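Local coordinates for outer membrane protein TP0453 (Treponema pallidum, PDB 3K8I) that alters membrane permeability at acidic pH and might take part in ligand transport at the outer membrane, at residues 164-169 with 187-192; 21-26 with 160-165; 67-72 with 119-124; 12-17 with 135-140. All coordinates share one frame; numbering follows the deposited sequence.

Contact 1: 164-169 with 187-192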
# COMPACT_ATOMS: atom_id res chain seq x y z
N LEU A 164 0.29 19.79 6.61
CA LEU A 164 1.68 20.05 6.28
C LEU A 164 1.74 20.76 4.94
O LEU A 164 1.07 20.35 4.00
CB LEU A 164 2.47 18.73 6.25
CG LEU A 164 4.00 18.74 6.21
CD1 LEU A 164 4.59 19.10 7.57
CD2 LEU A 164 4.51 17.37 5.75
N TYR A 165 2.50 21.84 4.87
CA TYR A 165 2.66 22.59 3.63
C TYR A 165 4.13 22.78 3.30
O TYR A 165 4.88 23.38 4.07
CB TYR A 165 1.95 23.94 3.74
CG TYR A 165 2.29 24.92 2.64
CD1 TYR A 165 2.10 24.60 1.30
CD2 TYR A 165 2.77 26.18 2.95
CE1 TYR A 165 2.39 25.51 0.31
CE2 TYR A 165 3.06 27.10 1.97
CZ TYR A 165 2.87 26.76 0.65
OH TYR A 165 3.18 27.69 -0.33
N ILE A 166 4.52 22.26 2.15
CA ILE A 166 5.91 22.28 1.71
C ILE A 166 5.97 23.14 0.46
O ILE A 166 5.36 22.80 -0.55
CB ILE A 166 6.42 20.85 1.45
CG1 ILE A 166 6.28 20.01 2.72
CG2 ILE A 166 7.88 20.84 0.95
CD1 ILE A 166 6.12 18.52 2.46
N LYS A 167 6.68 24.27 0.54
CA LYS A 167 6.83 25.19 -0.59
C LYS A 167 7.49 24.54 -1.81
O LYS A 167 7.13 24.87 -2.95
CB LYS A 167 7.61 26.45 -0.17
CG LYS A 167 6.72 27.66 0.05
CD LYS A 167 7.35 28.70 0.94
CE LYS A 167 6.30 29.74 1.37
NZ LYS A 167 6.60 30.43 2.67
N ASN A 168 8.42 23.63 -1.58
CA ASN A 168 9.07 22.92 -2.67
C ASN A 168 9.14 21.41 -2.43
O ASN A 168 10.06 20.92 -1.79
CB ASN A 168 10.46 23.49 -2.93
CG ASN A 168 10.89 23.32 -4.38
OD1 ASN A 168 11.04 22.20 -4.88
ND2 ASN A 168 11.11 24.45 -5.06
N GLY A 169 8.15 20.70 -2.94
CA GLY A 169 8.14 19.24 -2.86
C GLY A 169 9.41 18.65 -3.42
O GLY A 169 9.92 17.65 -2.90
N GLY A 187 6.67 21.44 -7.50
CA GLY A 187 6.55 22.67 -6.73
C GLY A 187 5.94 22.42 -5.36
O GLY A 187 6.35 21.50 -4.65
N ALA A 188 4.96 23.24 -5.02
CA ALA A 188 4.29 23.18 -3.72
C ALA A 188 3.59 21.87 -3.49
O ALA A 188 2.98 21.30 -4.39
CB ALA A 188 3.31 24.33 -3.55
N MET A 189 3.68 21.42 -2.25
CA MET A 189 3.10 20.17 -1.83
C MET A 189 2.26 20.44 -0.59
O MET A 189 2.70 21.15 0.32
CB MET A 189 4.23 19.22 -1.48
CG MET A 189 3.97 17.79 -1.82
SD MET A 189 5.46 16.80 -1.58
CE MET A 189 5.11 16.03 -0.00
N GLU A 190 1.05 19.88 -0.56
CA GLU A 190 0.22 19.91 0.64
C GLU A 190 -0.12 18.48 1.05
O GLU A 190 -0.38 17.63 0.19
CB GLU A 190 -1.09 20.65 0.40
CG GLU A 190 -0.97 22.04 -0.21
CD GLU A 190 -2.34 22.61 -0.58
OE1 GLU A 190 -2.40 23.37 -1.56
OE2 GLU A 190 -3.34 22.29 0.10
N LEU A 191 -0.15 18.25 2.36
CA LEU A 191 -0.53 16.96 2.92
C LEU A 191 -1.42 17.12 4.17
O LEU A 191 -1.07 17.84 5.12
CB LEU A 191 0.71 16.11 3.23
CG LEU A 191 0.50 14.73 3.88
CD1 LEU A 191 -0.09 13.72 2.89
CD2 LEU A 191 1.81 14.21 4.45
N TYR A 192 -2.57 16.45 4.14
CA TYR A 192 -3.55 16.48 5.23
C TYR A 192 -3.79 15.09 5.76
O TYR A 192 -3.93 14.15 4.99
CB TYR A 192 -4.84 17.15 4.75
CG TYR A 192 -4.56 18.51 4.17
CD1 TYR A 192 -4.44 19.63 5.01
CD2 TYR A 192 -4.34 18.67 2.80
CE1 TYR A 192 -4.14 20.88 4.49
CE2 TYR A 192 -4.04 19.92 2.28
CZ TYR A 192 -3.94 21.02 3.12
OH TYR A 192 -3.64 22.26 2.61
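Ile-166 and Met-189 exchange two backbone hydrogen bonds, and Leu-164 and Leu-191 do the same two residues along, which sets strands 162-166 and 189-196 antiparallel. The bond from Ile-166 N to Met-189 O measures 2.8 Å and is almost straight, at 173°. Tyr-165 and Glu-190, between the two couples, form a non-hydrogen-bonded pair; from it Glu-190 CA makes a CA-H...O contact with Leu-164 O of the neighbouring pair, at 3.5 Å. Past the last bridge the chains stay joined, for Gly-169 N donates to Gly-187 O at 2.6 Å.

Apolar contacts gather on the face of Leu-164, Ile-166, Met-189 and Leu-191. The side chains of Ile-166 and Met-189 run side by side, and a bend in the methionine chain (chi3 101°) brings its CE within 3.6 Å of Ile-166 CD1. The flexible thioether also suits the spot beside Gly-169, whose bare CA lies 3.8 Å from Met-189 SD.

On the other face Tyr-165 swings its ring away from the backbone N (chi1 168°), and CE1 meets the small Ala-188 CB at 4.1 Å. Phe-149 of helix 147-153 packs on both Tyr-165 and Tyr-192.

Among polar side chains, Tyr-192 OH donates to Glu-190 OE2 at 2.5 Å, while Lys-167 NZ reaches back to Ala-19 O. A helix-bearing connection links the two strands, which form an antiparallel ladder in the U-shaped half-barrel; the apolar face is consistent with a wall of its hydrophobic cavity.

Contact 2: 21-26 with 160-165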
# COMPACT_ATOMS: atom_id res chain seq x y z
N VAL A 21 8.78 24.80 5.22
CA VAL A 21 7.72 23.85 5.60
C VAL A 21 6.92 24.46 6.73
O VAL A 21 7.48 25.04 7.65
CB VAL A 21 8.27 22.48 6.07
CG1 VAL A 21 7.12 21.51 6.34
CG2 VAL A 21 9.23 21.88 5.03
N TYR A 22 5.60 24.35 6.64
CA TYR A 22 4.70 24.69 7.73
C TYR A 22 3.92 23.46 8.19
O TYR A 22 3.56 22.60 7.39
CB TYR A 22 3.75 25.81 7.32
CG TYR A 22 4.40 27.17 7.19
CD1 TYR A 22 4.43 28.05 8.28
CD2 TYR A 22 4.96 27.59 5.99
CE1 TYR A 22 5.02 29.31 8.17
CE2 TYR A 22 5.55 28.86 5.86
CZ TYR A 22 5.58 29.70 6.96
OH TYR A 22 6.16 30.94 6.86
N LEU A 23 3.71 23.37 9.50
CA LEU A 23 2.95 22.28 10.09
C LEU A 23 1.86 22.82 11.00
O LEU A 23 2.06 23.81 11.71
CB LEU A 23 3.89 21.39 10.90
CG LEU A 23 3.33 20.30 11.82
CD1 LEU A 23 2.94 19.08 10.99
CD2 LEU A 23 4.36 19.94 12.89
N TYR A 24 0.70 22.18 10.94
CA TYR A 24 -0.33 22.28 11.96
C TYR A 24 -0.55 20.92 12.58
O TYR A 24 -0.81 19.94 11.88
CB TYR A 24 -1.64 22.76 11.35
CG TYR A 24 -2.78 22.87 12.34
CD1 TYR A 24 -2.74 23.81 13.38
CD2 TYR A 24 -3.90 22.05 12.23
CE1 TYR A 24 -3.79 23.92 14.28
CE2 TYR A 24 -4.96 22.15 13.14
CZ TYR A 24 -4.89 23.09 14.16
OH TYR A 24 -5.92 23.21 15.06
N PHE A 25 -0.42 20.85 13.90
CA PHE A 25 -0.60 19.58 14.58
C PHE A 25 -1.51 19.79 15.79
O PHE A 25 -1.04 20.23 16.84
CB PHE A 25 0.75 19.00 15.00
CG PHE A 25 0.73 17.52 15.24
CD1 PHE A 25 0.07 16.98 16.33
CD2 PHE A 25 1.38 16.66 14.36
CE1 PHE A 25 0.04 15.60 16.55
CE2 PHE A 25 1.36 15.29 14.57
CZ PHE A 25 0.70 14.76 15.67
N PRO A 26 -2.82 19.49 15.63
CA PRO A 26 -3.74 19.50 16.77
C PRO A 26 -3.60 18.18 17.54
O PRO A 26 -3.51 17.11 16.93
CB PRO A 26 -5.11 19.60 16.10
CG PRO A 26 -4.93 18.87 14.79
CD PRO A 26 -3.50 19.17 14.36
N GLN A 160 -9.18 18.12 13.84
CA GLN A 160 -8.26 17.07 14.31
C GLN A 160 -7.32 16.65 13.18
O GLN A 160 -6.58 15.67 13.28
CB GLN A 160 -9.03 15.87 14.92
CG GLN A 160 -10.14 16.29 15.90
CD GLN A 160 -10.53 15.22 16.92
OE1 GLN A 160 -10.48 15.45 18.13
NE2 GLN A 160 -10.91 14.04 16.43
N THR A 161 -7.33 17.44 12.11
CA THR A 161 -6.49 17.17 10.95
C THR A 161 -5.09 17.78 11.08
O THR A 161 -4.94 18.98 11.36
CB THR A 161 -7.19 17.64 9.67
OG1 THR A 161 -8.45 16.96 9.56
CG2 THR A 161 -6.34 17.38 8.43
N VAL A 162 -4.08 16.93 10.91
CA VAL A 162 -2.69 17.33 10.78
C VAL A 162 -2.47 17.89 9.38
O VAL A 162 -2.85 17.27 8.38
CB VAL A 162 -1.75 16.10 10.96
CG1 VAL A 162 -0.27 16.50 10.78
CG2 VAL A 162 -1.98 15.45 12.30
N ALA A 163 -1.87 19.07 9.30
CA ALA A 163 -1.68 19.72 8.00
C ALA A 163 -0.22 20.07 7.80
O ALA A 163 0.45 20.56 8.72
CB ALA A 163 -2.59 20.99 7.87
N LEU A 164 0.29 19.79 6.61
CA LEU A 164 1.68 20.05 6.28
C LEU A 164 1.74 20.76 4.94
O LEU A 164 1.07 20.35 4.00
CB LEU A 164 2.47 18.73 6.25
CG LEU A 164 4.00 18.74 6.21
CD1 LEU A 164 4.59 19.10 7.57
CD2 LEU A 164 4.51 17.37 5.75
N TYR A 165 2.50 21.84 4.87
CA TYR A 165 2.66 22.59 3.63
C TYR A 165 4.13 22.78 3.30
O TYR A 165 4.88 23.38 4.07
CB TYR A 165 1.95 23.94 3.74
CG TYR A 165 2.29 24.92 2.64
CD1 TYR A 165 2.10 24.60 1.30
CD2 TYR A 165 2.77 26.18 2.95
CE1 TYR A 165 2.39 25.51 0.31
CE2 TYR A 165 3.06 27.10 1.97
CZ TYR A 165 2.87 26.76 0.65
OH TYR A 165 3.18 27.69 -0.33
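One face of the Phe-25 ring carries Val-162 CG2, 4.2 Å from the ring centroid and close to its normal, a CH-pi contact, while Val-162 CG1 approaches Phe-25 CD2. The Tyr-24 ring is met differently: Thr-161 O lies at its edge, 3.4 Å from CD2, and Pro-26 N sits over one face toward the rim. Tyr-22 and Tyr-165 point the same way, side by side, with their CD2 atoms 4.0 Å apart and their rings obliquely placed.

These residues belong to an antiparallel pair of neighbouring strands, 21-26 and 162-166, inside the half-barrel. On the face of Leu-23 and Leu-164, the branched leucine end does the packing: Leu-164 CD1 meets Val-21 CG1 at 3.7 Å and Leu-23 CD1 at 3.8 Å. With CG anti to the backbone N (chi1 -167°), the side chain of Leu-164 crosses both neighbours at a slant.

The other face is largely aromatic, with Tyr-22, Tyr-24 and Tyr-165, and small Ala-163 opposite Tyr-24 fits beneath Phe-149 of helix 147-153, which touches both. Tyr-22 sends its hydroxyl beyond the strands to Gly-16 O and Ala-19 N, giving the ring a polar tether to the turn before strand 21-26. At the end of strand 21-26, Pro-26 has no N-H for a further bond, and its CD lies 3.3 Å from Thr-161 O. Two residues earlier, Tyr-24 O accepts the N-H of Ala-163 at 2.9 Å.

Contact 3: 67-72 with 119-124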
# COMPACT_ATOMS: atom_id res chain seq x y z
N GLU A 67 16.64 25.88 11.20
CA GLU A 67 15.91 26.03 12.44
C GLU A 67 14.44 25.61 12.28
O GLU A 67 13.89 25.65 11.16
CB GLU A 67 16.03 27.48 12.94
CG GLU A 67 15.32 28.47 12.07
CD GLU A 67 15.39 29.90 12.56
OE1 GLU A 67 15.87 30.76 11.80
OE2 GLU A 67 14.96 30.18 13.69
N PHE A 68 13.84 25.20 13.40
CA PHE A 68 12.40 24.95 13.54
C PHE A 68 11.86 25.93 14.58
O PHE A 68 12.46 26.08 15.63
CB PHE A 68 12.14 23.55 14.09
CG PHE A 68 12.61 22.43 13.22
CD1 PHE A 68 11.69 21.61 12.57
CD2 PHE A 68 13.98 22.17 13.07
CE1 PHE A 68 12.13 20.55 11.76
CE2 PHE A 68 14.43 21.12 12.26
CZ PHE A 68 13.50 20.30 11.61
N ARG A 69 10.76 26.60 14.28
CA ARG A 69 10.11 27.48 15.26
C ARG A 69 8.73 26.89 15.54
O ARG A 69 7.98 26.63 14.61
CB ARG A 69 10.02 28.93 14.76
CG ARG A 69 11.38 29.54 14.31
CD ARG A 69 11.30 31.04 14.02
NE ARG A 69 12.43 31.49 13.21
CZ ARG A 69 12.34 32.36 12.19
NH1 ARG A 69 13.43 32.71 11.52
NH2 ARG A 69 11.17 32.89 11.85
N LEU A 70 8.42 26.66 16.81
CA LEU A 70 7.11 26.12 17.21
C LEU A 70 6.34 27.10 18.09
O LEU A 70 6.90 27.74 18.97
CB LEU A 70 7.28 24.83 18.00
CG LEU A 70 7.56 23.46 17.36
CD1 LEU A 70 8.25 23.53 16.01
CD2 LEU A 70 8.35 22.57 18.35
N PHE A 71 5.04 27.20 17.86
CA PHE A 71 4.16 27.91 18.75
C PHE A 71 3.18 26.87 19.29
O PHE A 71 2.43 26.29 18.52
CB PHE A 71 3.44 29.02 18.00
CG PHE A 71 2.46 29.78 18.83
CD1 PHE A 71 2.76 31.07 19.26
CD2 PHE A 71 1.24 29.21 19.22
CE1 PHE A 71 1.85 31.81 20.04
CE2 PHE A 71 0.33 29.93 19.98
CZ PHE A 71 0.63 31.23 20.40
N GLY A 72 3.22 26.64 20.60
CA GLY A 72 2.31 25.71 21.25
C GLY A 72 1.17 26.45 21.91
O GLY A 72 1.38 27.31 22.76
N CYS A 119 6.60 29.30 23.02
CA CYS A 119 7.34 29.54 21.79
C CYS A 119 8.63 28.77 21.94
O CYS A 119 9.33 28.89 22.95
CB CYS A 119 7.63 31.02 21.61
SG CYS A 119 6.15 31.99 21.31
N VAL A 120 8.93 27.94 20.95
CA VAL A 120 10.08 27.05 21.01
C VAL A 120 10.85 27.29 19.72
O VAL A 120 10.25 27.33 18.64
CB VAL A 120 9.64 25.57 21.09
CG1 VAL A 120 10.82 24.62 20.89
CG2 VAL A 120 8.92 25.28 22.42
N ILE A 121 12.16 27.47 19.83
CA ILE A 121 13.05 27.65 18.68
C ILE A 121 14.18 26.64 18.83
O ILE A 121 14.92 26.70 19.81
CB ILE A 121 13.67 29.07 18.63
CG1 ILE A 121 12.60 30.17 18.52
CG2 ILE A 121 14.67 29.20 17.50
CD1 ILE A 121 13.20 31.57 18.60
N PHE A 122 14.32 25.73 17.87
CA PHE A 122 15.36 24.68 17.83
C PHE A 122 16.24 24.76 16.56
O PHE A 122 15.72 25.08 15.49
CB PHE A 122 14.68 23.30 17.88
CG PHE A 122 15.59 22.15 17.50
CD1 PHE A 122 16.51 21.65 18.41
CD2 PHE A 122 15.52 21.58 16.25
CE1 PHE A 122 17.35 20.61 18.08
CE2 PHE A 122 16.37 20.53 15.90
CZ PHE A 122 17.28 20.05 16.82
N GLY A 123 17.51 24.39 16.66
CA GLY A 123 18.37 24.28 15.49
C GLY A 123 19.78 24.81 15.68
O GLY A 123 20.33 24.73 16.77
N SER A 124 20.36 25.32 14.61
CA SER A 124 21.77 25.71 14.61
C SER A 124 22.03 26.98 15.41
O SER A 124 21.11 27.60 15.96
CB SER A 124 22.27 25.88 13.16
OG SER A 124 21.71 27.05 12.58
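Glu-67 OE2 is gripped by Arg-69 NE at 2.9 Å and by Glu-128 N, while Ile-121 CG2 lies against it at 3.9 Å from the facing strand. The arginine takes the carboxylate side-on, NE to OE2 and NH1 to OE1. OE2 lies in the guanidinium plane, yet the arginine nitrogens come from above the carboxylate plane. Glu-67 CG stands between its backbone N and carbonyl carbon (chi1 67°), and the chain then extends toward Arg-69. This salt bridge lets two charged residues sit buried beside Ile-121, and Ser-65 OG also bonds OE1.

Strands 67-74 and 117-123 are antiparallel neighbours of the half-barrel, bonded both ways at Phe-68 with Phe-122 and at Leu-70 with Val-120. Leu-70 N to Val-120 O is short, at 2.7 Å, and nearly straight. Leu-70 and Val-120 lie alongside each other, CB to CB 4.0 Å. Phe-68 and Phe-122 are on the surface of that same face; Phe-122 has two conformers, so the oblique meeting of their rings is tentative. On the buried face, compact Cys-119 brings SG to 4.1 Å from Phe-71 CD1, a sulfur-aromatic contact oblique to the ring.

Contact 4: 12-17 with 135-140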
# COMPACT_ATOMS: atom_id res chain seq x y z
N LEU A 12 0.52 31.50 13.40
CA LEU A 12 1.31 31.48 12.15
C LEU A 12 2.18 32.71 11.92
O LEU A 12 3.30 32.61 11.41
CB LEU A 12 0.40 31.19 10.94
CG LEU A 12 -0.12 29.76 11.08
CD1 LEU A 12 -1.42 29.50 10.32
CD2 LEU A 12 0.99 28.77 10.72
N GLY A 13 1.65 33.87 12.30
CA GLY A 13 2.38 35.13 12.27
C GLY A 13 3.54 35.18 13.24
O GLY A 13 4.50 35.92 13.02
N VAL A 14 3.45 34.40 14.31
CA VAL A 14 4.49 34.35 15.33
C VAL A 14 5.62 33.42 14.90
O VAL A 14 6.78 33.79 15.03
CB VAL A 14 3.92 33.96 16.74
CG1 VAL A 14 5.02 33.94 17.80
CG2 VAL A 14 2.81 34.94 17.17
N VAL A 15 5.30 32.25 14.34
CA VAL A 15 6.38 31.38 13.81
C VAL A 15 7.16 32.05 12.67
O VAL A 15 8.37 31.83 12.52
CB VAL A 15 5.92 29.96 13.37
CG1 VAL A 15 5.39 29.16 14.55
CG2 VAL A 15 4.92 30.02 12.24
N GLY A 16 6.47 32.86 11.87
CA GLY A 16 7.13 33.67 10.86
C GLY A 16 6.82 33.30 9.43
O GLY A 16 6.54 32.14 9.11
N SER A 17 6.88 34.31 8.56
CA SER A 17 6.75 34.08 7.13
C SER A 17 8.10 33.65 6.54
O SER A 17 9.15 33.79 7.18
CB SER A 17 6.26 35.36 6.44
OG SER A 17 7.20 36.40 6.62
N SER A 135 8.62 39.35 19.58
CA SER A 135 8.20 40.65 19.05
C SER A 135 7.01 40.49 18.12
O SER A 135 6.25 41.43 17.96
CB SER A 135 9.36 41.33 18.30
OG SER A 135 9.74 40.58 17.15
N ARG A 136 6.85 39.30 17.53
CA ARG A 136 5.76 39.06 16.57
C ARG A 136 4.44 38.74 17.27
O ARG A 136 3.42 38.52 16.62
CB ARG A 136 6.15 37.98 15.55
CG ARG A 136 7.31 38.44 14.62
CD ARG A 136 7.58 37.47 13.51
NE ARG A 136 8.03 36.15 13.96
CZ ARG A 136 9.29 35.72 13.93
NH1 ARG A 136 10.27 36.51 13.50
NH2 ARG A 136 9.57 34.49 14.34
N LEU A 137 4.48 38.70 18.59
CA LEU A 137 3.28 38.73 19.43
C LEU A 137 2.60 40.09 19.35
O LEU A 137 1.40 40.18 19.62
CB LEU A 137 3.67 38.45 20.89
CG LEU A 137 3.49 37.09 21.56
CD1 LEU A 137 3.77 35.94 20.62
CD2 LEU A 137 4.42 37.01 22.79
N VAL A 138 3.36 41.12 18.99
CA VAL A 138 2.85 42.48 18.81
C VAL A 138 2.73 42.84 17.31
O VAL A 138 1.81 43.53 16.90
CB VAL A 138 3.77 43.57 19.50
CG1 VAL A 138 3.16 44.98 19.36
CG2 VAL A 138 4.03 43.26 20.98
N ASN A 139 3.71 42.39 16.52
CA ASN A 139 3.76 42.70 15.09
C ASN A 139 3.95 41.40 14.30
O ASN A 139 5.06 41.07 13.87
CB ASN A 139 4.86 43.72 14.79
CG ASN A 139 4.55 45.12 15.37
OD1 ASN A 139 3.68 45.84 14.88
ND2 ASN A 139 5.28 45.49 16.41
N PRO A 140 2.85 40.64 14.13
CA PRO A 140 3.00 39.32 13.52
C PRO A 140 3.40 39.38 12.04
O PRO A 140 3.08 40.36 11.36
CB PRO A 140 1.60 38.70 13.70
CG PRO A 140 0.67 39.91 13.72
CD PRO A 140 1.45 40.96 14.48
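Arg-136 lays its side chain along the last turn of helix 11-15, with the CD methylene 3.5 Å from Gly-13 O and one guanidinium face over Gly-16 CA. A bend at chi3 (-63°) turns the guanidinium back toward the helix end. There it holds Val-14 O with two nitrogens at once: NE at 2.9 Å and NH2 at 3.0 Å. The oxygen lies in the guanidinium plane, but the two donors reach it differently, NH2 nearly along the carbonyl axis and NE from above the carbonyl plane.

Beside this polar grip the packing is apolar. Leu-137 CD1 rests against both methyls of Val-14, 3.7 Å from CG1 and from CG2, with the side chains crossing at a slant. The Pro-140 ring rests on the helix where there is no side chain, its CB 3.9 Å from Gly-13 CA. Gly-16, at positive phi, turns the chain out of the helix and still donates its N-H to Leu-12 O at 3.2 Å.

The contact thus joins helix 11-15 to the loop that follows helix 130-135; both helices are probably amphipathic. Arginine suits this place because one long, flat donor group can reach the helix-end carbonyl and a carboxylate together: NH2 also makes a salt bridge with Glu-128. The buried guanidinium charge is therefore probably offset by that carboxylate, with Arg-69 gathered close by, and the helix's carbonyl end probably adds a favourable partial negative charge.

Contacts 1 and 2 share Leu-164 and Tyr-165, so strand 162-166 is bonded along both edges, to 189-196 and to 21-26; their centres lie 11 Å apart. Contact 3 belongs to the same run of half-barrel strands, about 15 Å from contact 2 between centres, with strand 54-62 intervening. Contact 4 sits beside these strands and touches two of the pairings. The Tyr-22 hydroxyl bridges contact 2 to it, OH to Gly-16 O 2.6 Å, and Arg-69 NH2 of contact 3 bonds Val-15 O at 3.1 Å. Glu-128 is common to contacts 3 and 4, bonding Glu-67 through its backbone and Arg-136 through its carboxylate. Contacts 1 to 3 thus join strands of the half-barrel that probably encloses the hydrophobic cavity.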